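Long-range contacts in magnesium and cobalt efflux protein CorC (Neisseria meningitidis, PDB 2PLI), which probably takes part in magnesium and cobalt transport, the chain here being its C-terminal transporter-associated domain: residues A[19-24]-A[84-89]; A[35-40]-A[68-73]. All coordinates share one frame; numbering follows the deposited sequence.

Both contacts lie within the transporter-associated domain, their centres about 11 Å apart, and both involve the same antiparallel sheet. Contact 1 pairs strands 19-23 and 82-89; contact 2 brings the end of helix 28-35 and the loop after it against the start of strand 70-77, the neighbour of strand 82-89 on its other edge. Along the chain, contact 2 is nested inside the long loop that contact 1 closes. The two meet directly: Met86 O and Thr88 O probably accept hydrogen bonds from Thr73 N and Gln71 N. The loop and the sheet are also joined through Phe35, which meets both Trp20 and Leu70.

Contact 1: residues A[19-24]-A[84-89]; sequences RWRIHA and TLMATR
Trp20 and Ala87, and then Ile22 and Leu85, face each other as the hydrogen-bonded pairs of an antiparallel strand pairing in the middle of the domain's sheet. Each pair is closed by two backbone bonds. The shortest of the four joins Ile22 N to Leu85 O at 2.7 Å. The longest runs from Trp20 N to Ala87 O at 3.1 Å. Between the pairs, at Arg21 and Met86, the CA hydrogens make weaker contacts with carbonyl oxygens.

The two faces differ sharply. On the buried one, Ile22 CD1 meets Ala87 CB at 3.9 Å, while the indole of Trp20 swings along the neighbouring strand: with CG beside the backbone N (chi1 -55°), its benzene edge passes Thr88 CA and reaches the Arg89 side chain, where Trp20 CH2 and Arg89 CG are 4.2 Å apart. Arg89 sends NH2 to Phe35 O and to Ser17 OG of the second subunit. Ile47 of helix 47-55 covers Ile22 and Leu85, and Phe34 and Phe35 meet the indole edge-to-face.

The other face is more polar and more exposed. Here selenomethionine Met86, bent at chi2 and chi3, lies across one face of the Arg19 guanidinium, at about a right angle to the arginine chain, its CG 3.7 Å from Arg19 NH2; Thr88 CG2 lies at the edge of that flat group. Arg21 meets Thr84 with the aliphatic part of its chain, CG to CG2 3.4 Å. His23, ending this strand, is a zinc-binding residue of the protein, though no zinc is bound to it in this chain. The selenium of Met86 settles over the opposite strand, SE 3.4 Å from Trp20 O.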
ATOM      1  N   ARG A  19      -9.059  14.050   5.024  1.00  5.44           N
ATOM      2  CA  ARG A  19      -9.852  13.846   3.815  1.00  5.67           C
ATOM      3  C   ARG A  19      -9.001  13.099   2.818  1.00  4.57           C
ATOM      4  O   ARG A  19      -7.835  13.406   2.652  1.00  4.75           O
ATOM      5  CB  ARG A  19     -10.239  15.200   3.253  1.00  8.71           C
ATOM      6  CG  ARG A  19     -11.385  15.163   2.352  1.00 11.42           C
ATOM      7  CD  ARG A  19     -12.171  16.469   2.579  1.00 11.93           C
ATOM      8  NE  ARG A  19     -13.062  16.661   1.484  1.00 16.70           N
ATOM      9  CZ  ARG A  19     -12.789  17.363   0.401  1.00 12.89           C
ATOM     10  NH1 ARG A  19     -11.667  18.063   0.268  1.00 14.24           N
ATOM     11  NH2 ARG A  19     -13.696  17.390  -0.517  1.00 12.17           N
ATOM     12  N   TRP A  20      -9.603  12.108   2.173  1.00  2.96           N
ATOM     13  CA  TRP A  20      -8.881  11.203   1.317  1.00  2.66           C
ATOM     14  C   TRP A  20      -9.534  11.011  -0.041  1.00  3.29           C
ATOM     15  O   TRP A  20     -10.743  10.761  -0.124  1.00  4.21           O
ATOM     16  CB  TRP A  20      -8.776   9.824   1.998  1.00  3.40           C
ATOM     17  CG  TRP A  20      -8.186   9.911   3.346  1.00  2.11           C
ATOM     18  CD1 TRP A  20      -6.866   9.869   3.651  1.00  3.16           C
ATOM     19  CD2 TRP A  20      -8.879  10.088   4.589  1.00  3.17           C
ATOM     20  NE1 TRP A  20      -6.678  10.028   5.004  1.00  3.74           N
ATOM     21  CE2 TRP A  20      -7.898  10.189   5.600  1.00  3.27           C
ATOM     22  CE3 TRP A  20     -10.226  10.189   4.957  1.00  2.00           C
ATOM     23  CZ2 TRP A  20      -8.226  10.369   6.941  1.00  4.20           C
ATOM     24  CZ3 TRP A  20     -10.546  10.395   6.319  1.00  2.75           C
ATOM     25  CH2 TRP A  20      -9.551  10.469   7.274  1.00  3.46           C
ATOM     26  N   ARG A  21      -8.736  11.065  -1.098  1.00  2.00           N
ATOM     27  CA  ARG A  21      -9.234  10.727  -2.412  1.00  3.37           C
ATOM     28  C   ARG A  21      -8.866   9.282  -2.669  1.00  2.38           C
ATOM     29  O   ARG A  21      -7.677   8.918  -2.530  1.00  3.03           O
ATOM     30  CB  ARG A  21      -8.618  11.623  -3.479  1.00  3.49           C
ATOM     31  CG  ARG A  21      -9.270  11.349  -4.842  1.00  6.42           C
ATOM     32  CD  ARG A  21      -8.649  12.207  -5.954  1.00  9.08           C
ATOM     33  NE  ARG A  21      -8.732  13.624  -5.690  1.00 15.43           N
ATOM     34  CZ  ARG A  21      -7.689  14.406  -5.398  1.00 18.52           C
ATOM     35  NH1 ARG A  21      -6.443  13.914  -5.324  1.00 19.80           N
ATOM     36  NH2 ARG A  21      -7.890  15.690  -5.167  1.00 18.06           N
ATOM     37  N   ILE A  22      -9.857   8.457  -3.003  1.00  2.07           N
ATOM     38  CA  ILE A  22      -9.630   7.009  -3.051  1.00  2.17           C
ATOM     39  C   ILE A  22      -9.990   6.426  -4.427  1.00  2.09           C
ATOM     40  O   ILE A  22     -11.098   6.629  -4.928  1.00  2.00           O
ATOM     41  CB  ILE A  22     -10.501   6.295  -1.962  1.00  2.40           C
ATOM     42  CG1 ILE A  22     -10.185   6.838  -0.567  1.00  4.22           C
ATOM     43  CG2 ILE A  22     -10.288   4.767  -1.989  1.00  2.15           C
ATOM     44  CD1 ILE A  22     -10.980   6.201   0.575  1.00  3.73           C
ATOM     45  N   HIS A  23      -9.048   5.686  -5.006  0.50  2.00           N
ATOM     46  CA  HIS A  23      -9.287   4.949  -6.238  0.50  2.21           C
ATOM     47  C   HIS A  23     -10.333   3.903  -5.933  0.50  2.00           C
ATOM     48  O   HIS A  23     -10.198   3.129  -5.003  0.50  2.00           O
ATOM     49  CB  HIS A  23      -8.023   4.250  -6.735  0.50  2.00           C
ATOM     50  CG  HIS A  23      -6.979   5.174  -7.262  0.50  2.00           C
ATOM     51  ND1 HIS A  23      -5.932   4.734  -8.045  0.50  5.22           N
ATOM     52  CD2 HIS A  23      -6.791   6.503  -7.093  0.50  3.84           C
ATOM     53  CE1 HIS A  23      -5.155   5.759  -8.346  0.50  2.51           C
ATOM     54  NE2 HIS A  23      -5.657   6.839  -7.787  0.50  4.91           N
ATOM     55  N   ALA A  24     -11.364   3.845  -6.761  1.00  2.25           N
ATOM     56  CA  ALA A  24     -12.417   2.865  -6.531  1.00  2.60           C
ATOM     57  C   ALA A  24     -11.977   1.402  -6.540  1.00  2.90           C
ATOM     58  O   ALA A  24     -12.663   0.546  -5.955  1.00  4.80           O
ATOM     59  CB  ALA A  24     -13.553   3.070  -7.537  1.00  3.94           C
ATOM     60  N   THR A  84     -13.535   7.120  -8.725  1.00  2.79           N
ATOM     61  CA  THR A  84     -12.913   7.803  -7.594  1.00  2.53           C
ATOM     62  C   THR A  84     -13.936   8.229  -6.580  1.00  2.53           C
ATOM     63  O   THR A  84     -15.035   8.687  -6.927  1.00  2.60           O
ATOM     64  CB  THR A  84     -12.167   9.070  -8.096  1.00  5.29           C
ATOM     65  OG1 THR A  84     -11.397   8.695  -9.276  1.00  7.88           O
ATOM     66  CG2 THR A  84     -11.249   9.618  -7.019  1.00  8.20           C
ATOM     67  N   LEU A  85     -13.518   8.134  -5.328  1.00  2.00           N
ATOM     68  CA  LEU A  85     -14.328   8.542  -4.170  1.00  2.00           C
ATOM     69  C   LEU A  85     -13.548   9.578  -3.354  1.00  2.39           C
ATOM     70  O   LEU A  85     -12.330   9.584  -3.365  1.00  2.37           O
ATOM     71  CB  LEU A  85     -14.581   7.331  -3.279  1.00  2.00           C
ATOM     72  CG  LEU A  85     -15.353   6.170  -3.921  1.00  4.25           C
ATOM     73  CD1 LEU A  85     -15.173   4.932  -3.140  1.00  7.55           C
ATOM     74  CD2 LEU A  85     -16.849   6.581  -4.060  1.00  4.27           C
HETATM   75  N   MSE A  86     -14.274  10.437  -2.650  1.00  2.29           N
HETATM   76  CA  MSE A  86     -13.712  11.299  -1.593  1.00  3.90           C
HETATM   77  C   MSE A  86     -14.319  10.862  -0.292  1.00  4.60           C
HETATM   78  O   MSE A  86     -15.557  10.796  -0.167  1.00  6.16           O
HETATM   79  CB  MSE A  86     -14.052  12.761  -1.864  1.00  5.55           C
HETATM   80  CG  MSE A  86     -13.411  13.747  -0.914  1.00  6.44           C
HETATM   81 SE   MSE A  86     -11.474  13.857  -1.208  0.70 12.29          SE
HETATM   82  CE  MSE A  86     -11.365  15.179  -2.591  1.00 15.04           C
ATOM     83  N   ALA A  87     -13.467  10.567   0.680  1.00  4.65           N
ATOM     84  CA  ALA A  87     -13.932  10.059   1.979  1.00  3.33           C
ATOM     85  C   ALA A  87     -13.573  11.007   3.088  1.00  3.89           C
ATOM     86  O   ALA A  87     -12.517  11.676   3.047  1.00  4.68           O
ATOM     87  CB  ALA A  87     -13.335   8.733   2.270  1.00  5.33           C
ATOM     88  N   THR A  88     -14.455  11.065   4.094  1.00  4.21           N
ATOM     89  CA  THR A  88     -14.166  11.778   5.336  1.00  6.73           C
ATOM     90  C   THR A  88     -14.791  10.948   6.440  1.00  7.40           C
ATOM     91  O   THR A  88     -15.673  10.111   6.189  1.00  5.21           O
ATOM     92  CB  THR A  88     -14.734  13.192   5.342  1.00  8.73           C
ATOM     93  OG1 THR A  88     -16.139  13.148   5.099  1.00 10.41           O
ATOM     94  CG2 THR A  88     -14.064  14.032   4.295  1.00 11.44           C
ATOM     95  N   ARG A  89     -14.320  11.176   7.670  0.50  8.86           N
ATOM     96  CA  ARG A  89     -14.884  10.518   8.853  0.50 10.38           C
ATOM     97  C   ARG A  89     -16.214  11.152   9.276  0.50 11.74           C
ATOM     98  O   ARG A  89     -16.337  12.376   9.351  0.50 12.40           O
ATOM     99  CB  ARG A  89     -13.873  10.561  10.018  0.50 10.39           C
ATOM    100  CG  ARG A  89     -12.703   9.576   9.835  0.50 10.94           C
ATOM    101  CD  ARG A  89     -11.923   9.288  11.136  0.50 10.12           C
ATOM    102  NE  ARG A  89     -10.865   8.262  10.954  0.50  9.59           N
ATOM    103  CZ  ARG A  89     -11.055   6.941  10.839  0.50  9.41           C
ATOM    104  NH1 ARG A  89     -12.267   6.416  10.849  0.50 11.35           N
ATOM    105  NH2 ARG A  89     -10.013   6.116  10.705  0.50  8.69           N
TER

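Contact 2: residues A[35-40]-A[68-73]; sequences FGTEYS and GGLQFT
Tyr39 and Leu70, the two residues with the most surface buried here, meet where the end of helix 28-35 and the loop after it pack against the start of strand 70-77. Here the loop packs on one face of the domain's antiparallel sheet and continues its hydrophobic core beyond the helix end. No hydrogen bond joins the two segments, and apolar side chains carry most of the contact.

The Tyr39 side chain reaches Leu70 with its hydroxyl: OH lies 3.4 Å from CB and 3.4 Å from CD1 of Leu70, so the oxygen rests against the flank of the leucine. CD1 sits at the edge of the tyrosine ring, near its plane. The polar need of this oxygen is met nearby, since it hydrogen-bonds to Ile67 O, just before the strand-side segment. Gly68 N is also at the ring edge, 4.2 Å from Tyr39 CE1. Thr37 CB lies over one face of the ring, offset toward the rim, and Ile28 and Ile31 of helix 28-35 also touch the tyrosine.

The same leucine methyl, CD1, also meets Phe35. With CG anti to the carbonyl carbon (chi1 -66°) and the chain extended beyond, Leu70 CD1 is carried over one face of the Phe35 ring, 3.7 Å from the centroid and 15° off the ring normal, a CH-pi contact. CD2 comes near the ring at Phe35 CD1. Thr37 CG2 approaches Leu70 CD1 from the loop, while Thr37 OG1 bonds to Asn32 OD1. Thus one methyl has neighbours in Phe35, Thr37 and Tyr39. Phe72 extends the cluster on the strand, placing the edge of its ring at the tyrosine hydroxyl, with CE2 3.7 Å from Tyr39 OH.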
ATOM      1  N   PHE A  35      -7.927   2.409   7.517  1.00  4.91           N
ATOM      2  CA  PHE A  35      -8.869   3.126   8.339  1.00  6.09           C
ATOM      3  C   PHE A  35      -9.224   2.442   9.638  1.00  6.70           C
ATOM      4  O   PHE A  35      -9.873   3.042  10.481  1.00  8.11           O
ATOM      5  CB  PHE A  35     -10.172   3.368   7.575  1.00  6.20           C
ATOM      6  CG  PHE A  35     -10.048   4.389   6.493  1.00  2.80           C
ATOM      7  CD1 PHE A  35      -9.948   5.733   6.797  1.00  3.82           C
ATOM      8  CD2 PHE A  35     -10.013   4.013   5.161  1.00  3.31           C
ATOM      9  CE1 PHE A  35      -9.797   6.668   5.808  1.00  3.58           C
ATOM     10  CE2 PHE A  35      -9.880   4.944   4.164  1.00  4.77           C
ATOM     11  CZ  PHE A  35      -9.750   6.272   4.475  1.00  3.76           C
ATOM     12  N   GLY A  36      -8.830   1.201   9.799  1.00  8.73           N
ATOM     13  CA  GLY A  36      -9.265   0.420  10.966  1.00  9.71           C
ATOM     14  C   GLY A  36     -10.734  -0.009  10.934  1.00 10.91           C
ATOM     15  O   GLY A  36     -11.316  -0.400  11.978  1.00 12.77           O
ATOM     16  N   THR A  37     -11.332   0.026   9.756  1.00 11.21           N
ATOM     17  CA  THR A  37     -12.683  -0.472   9.487  1.00 10.22           C
ATOM     18  C   THR A  37     -12.671  -1.999   9.371  1.00 11.63           C
ATOM     19  O   THR A  37     -11.621  -2.626   9.259  1.00 10.17           O
ATOM     20  CB  THR A  37     -13.249   0.191   8.221  1.00 10.79           C
ATOM     21  OG1 THR A  37     -12.283   0.087   7.160  1.00  9.09           O
ATOM     22  CG2 THR A  37     -13.535   1.682   8.470  1.00  9.08           C
ATOM     23  N   GLU A  38     -13.865  -2.583   9.392  1.00 11.78           N
ATOM     24  CA  GLU A  38     -14.028  -4.016   9.265  1.00 13.81           C
ATOM     25  C   GLU A  38     -15.082  -4.333   8.212  1.00 13.41           C
ATOM     26  O   GLU A  38     -15.985  -5.172   8.407  1.00 11.96           O
ATOM     27  CB  GLU A  38     -14.395  -4.611  10.636  1.00 13.85           C
ATOM     28  CG  GLU A  38     -13.254  -4.598  11.642  1.00 16.86           C
ATOM     29  CD  GLU A  38     -13.700  -5.043  13.029  1.00 19.44           C
ATOM     30  OE1 GLU A  38     -14.709  -5.782  13.132  1.00 24.77           O
ATOM     31  OE2 GLU A  38     -13.039  -4.647  14.020  1.00 27.93           O
ATOM     32  N   TYR A  39     -14.974  -3.634   7.084  1.00 13.20           N
ATOM     33  CA  TYR A  39     -15.846  -3.866   5.977  1.00 13.74           C
ATOM     34  C   TYR A  39     -15.642  -5.242   5.410  1.00 15.50           C
ATOM     35  O   TYR A  39     -14.547  -5.790   5.395  1.00 15.37           O
ATOM     36  CB  TYR A  39     -15.560  -2.882   4.873  1.00 13.63           C
ATOM     37  CG  TYR A  39     -15.733  -1.428   5.209  1.00 13.04           C
ATOM     38  CD1 TYR A  39     -16.812  -0.967   5.931  1.00 12.58           C
ATOM     39  CD2 TYR A  39     -14.840  -0.482   4.724  1.00 15.09           C
ATOM     40  CE1 TYR A  39     -16.984   0.383   6.189  1.00 11.74           C
ATOM     41  CE2 TYR A  39     -15.023   0.848   4.961  1.00 14.26           C
ATOM     42  CZ  TYR A  39     -16.073   1.286   5.720  1.00 12.93           C
ATOM     43  OH  TYR A  39     -16.197   2.646   5.930  1.00 12.29           O
ATOM     44  N   SER A  40     -16.731  -5.792   4.912  1.00 18.46           N
ATOM     45  CA  SER A  40     -16.691  -7.120   4.375  1.00 20.67           C
ATOM     46  C   SER A  40     -17.918  -7.219   3.503  1.00 21.86           C
ATOM     47  O   SER A  40     -18.968  -6.703   3.853  1.00 22.44           O
ATOM     48  CB  SER A  40     -16.712  -8.107   5.546  1.00 21.67           C
ATOM     49  OG  SER A  40     -17.193  -9.362   5.179  1.00 24.84           O
ATOM     50  N   GLY A  68     -20.254   2.445   7.921  1.00 12.02           N
ATOM     51  CA  GLY A  68     -19.497   2.487   9.150  1.00 13.23           C
ATOM     52  C   GLY A  68     -19.282   3.953   9.487  1.00 13.79           C
ATOM     53  O   GLY A  68     -20.211   4.782   9.379  1.00 16.35           O
ATOM     54  N   GLY A  69     -18.073   4.292   9.884  1.00 12.12           N
ATOM     55  CA  GLY A  69     -17.806   5.648  10.344  1.00 10.93           C
ATOM     56  C   GLY A  69     -17.209   6.534   9.264  1.00  9.87           C
ATOM     57  O   GLY A  69     -16.608   7.552   9.586  1.00 10.89           O
ATOM     58  N   LEU A  70     -17.363   6.138   8.006  1.00  8.91           N
ATOM     59  CA  LEU A  70     -16.811   6.883   6.878  1.00  8.71           C
ATOM     60  C   LEU A  70     -17.921   7.300   5.914  1.00  8.00           C
ATOM     61  O   LEU A  70     -18.823   6.509   5.621  1.00  8.85           O
ATOM     62  CB  LEU A  70     -15.790   6.058   6.097  1.00  8.45           C
ATOM     63  CG  LEU A  70     -14.494   5.668   6.792  1.00  9.93           C
ATOM     64  CD1 LEU A  70     -13.605   4.873   5.825  1.00  9.60           C
ATOM     65  CD2 LEU A  70     -13.764   6.876   7.363  1.00 11.60           C
ATOM     66  N   GLN A  71     -17.821   8.520   5.401  1.00  7.58           N
ATOM     67  CA  GLN A  71     -18.711   9.013   4.341  1.00  7.60           C
ATOM     68  C   GLN A  71     -17.921   9.010   3.050  1.00  6.58           C
ATOM     69  O   GLN A  71     -16.787   9.552   2.996  1.00  7.97           O
ATOM     70  CB  GLN A  71     -19.154  10.439   4.631  1.00  7.44           C
ATOM     71  CG  GLN A  71     -20.022  10.991   3.502  1.00 10.62           C
ATOM     72  CD  GLN A  71     -20.331  12.443   3.678  1.00 11.22           C
ATOM     73  OE1 GLN A  71     -21.241  12.804   4.435  1.00 16.31           O
ATOM     74  NE2 GLN A  71     -19.576  13.304   2.999  1.00 16.30           N
ATOM     75  N   PHE A  72     -18.483   8.398   2.025  1.00  5.21           N
ATOM     76  CA  PHE A  72     -17.860   8.348   0.711  1.00  5.48           C
ATOM     77  C   PHE A  72     -18.728   9.142  -0.222  1.00  5.53           C
ATOM     78  O   PHE A  72     -19.927   8.856  -0.305  1.00  7.52           O
ATOM     79  CB  PHE A  72     -17.792   6.927   0.192  1.00  6.89           C
ATOM     80  CG  PHE A  72     -16.913   6.051   0.984  1.00  4.39           C
ATOM     81  CD1 PHE A  72     -15.561   6.019   0.766  1.00  5.20           C
ATOM     82  CD2 PHE A  72     -17.433   5.315   2.035  1.00  5.16           C
ATOM     83  CE1 PHE A  72     -14.723   5.231   1.551  1.00  7.08           C
ATOM     84  CE2 PHE A  72     -16.639   4.504   2.809  1.00  5.74           C
ATOM     85  CZ  PHE A  72     -15.265   4.461   2.593  1.00  6.42           C
ATOM     86  N   THR A  73     -18.140  10.087  -0.929  1.00  4.45           N
ATOM     87  CA  THR A  73     -18.854  10.822  -1.958  1.00  3.74           C
ATOM     88  C   THR A  73     -18.250  10.468  -3.286  1.00  3.28           C
ATOM     89  O   THR A  73     -17.052  10.435  -3.441  1.00  3.18           O
ATOM     90  CB  THR A  73     -18.787  12.362  -1.737  1.00  3.85           C
ATOM     91  OG1 THR A  73     -19.251  12.675  -0.419  1.00  4.31           O
ATOM     92  CG2 THR A  73     -19.652  13.095  -2.761  1.00  4.40           C
TER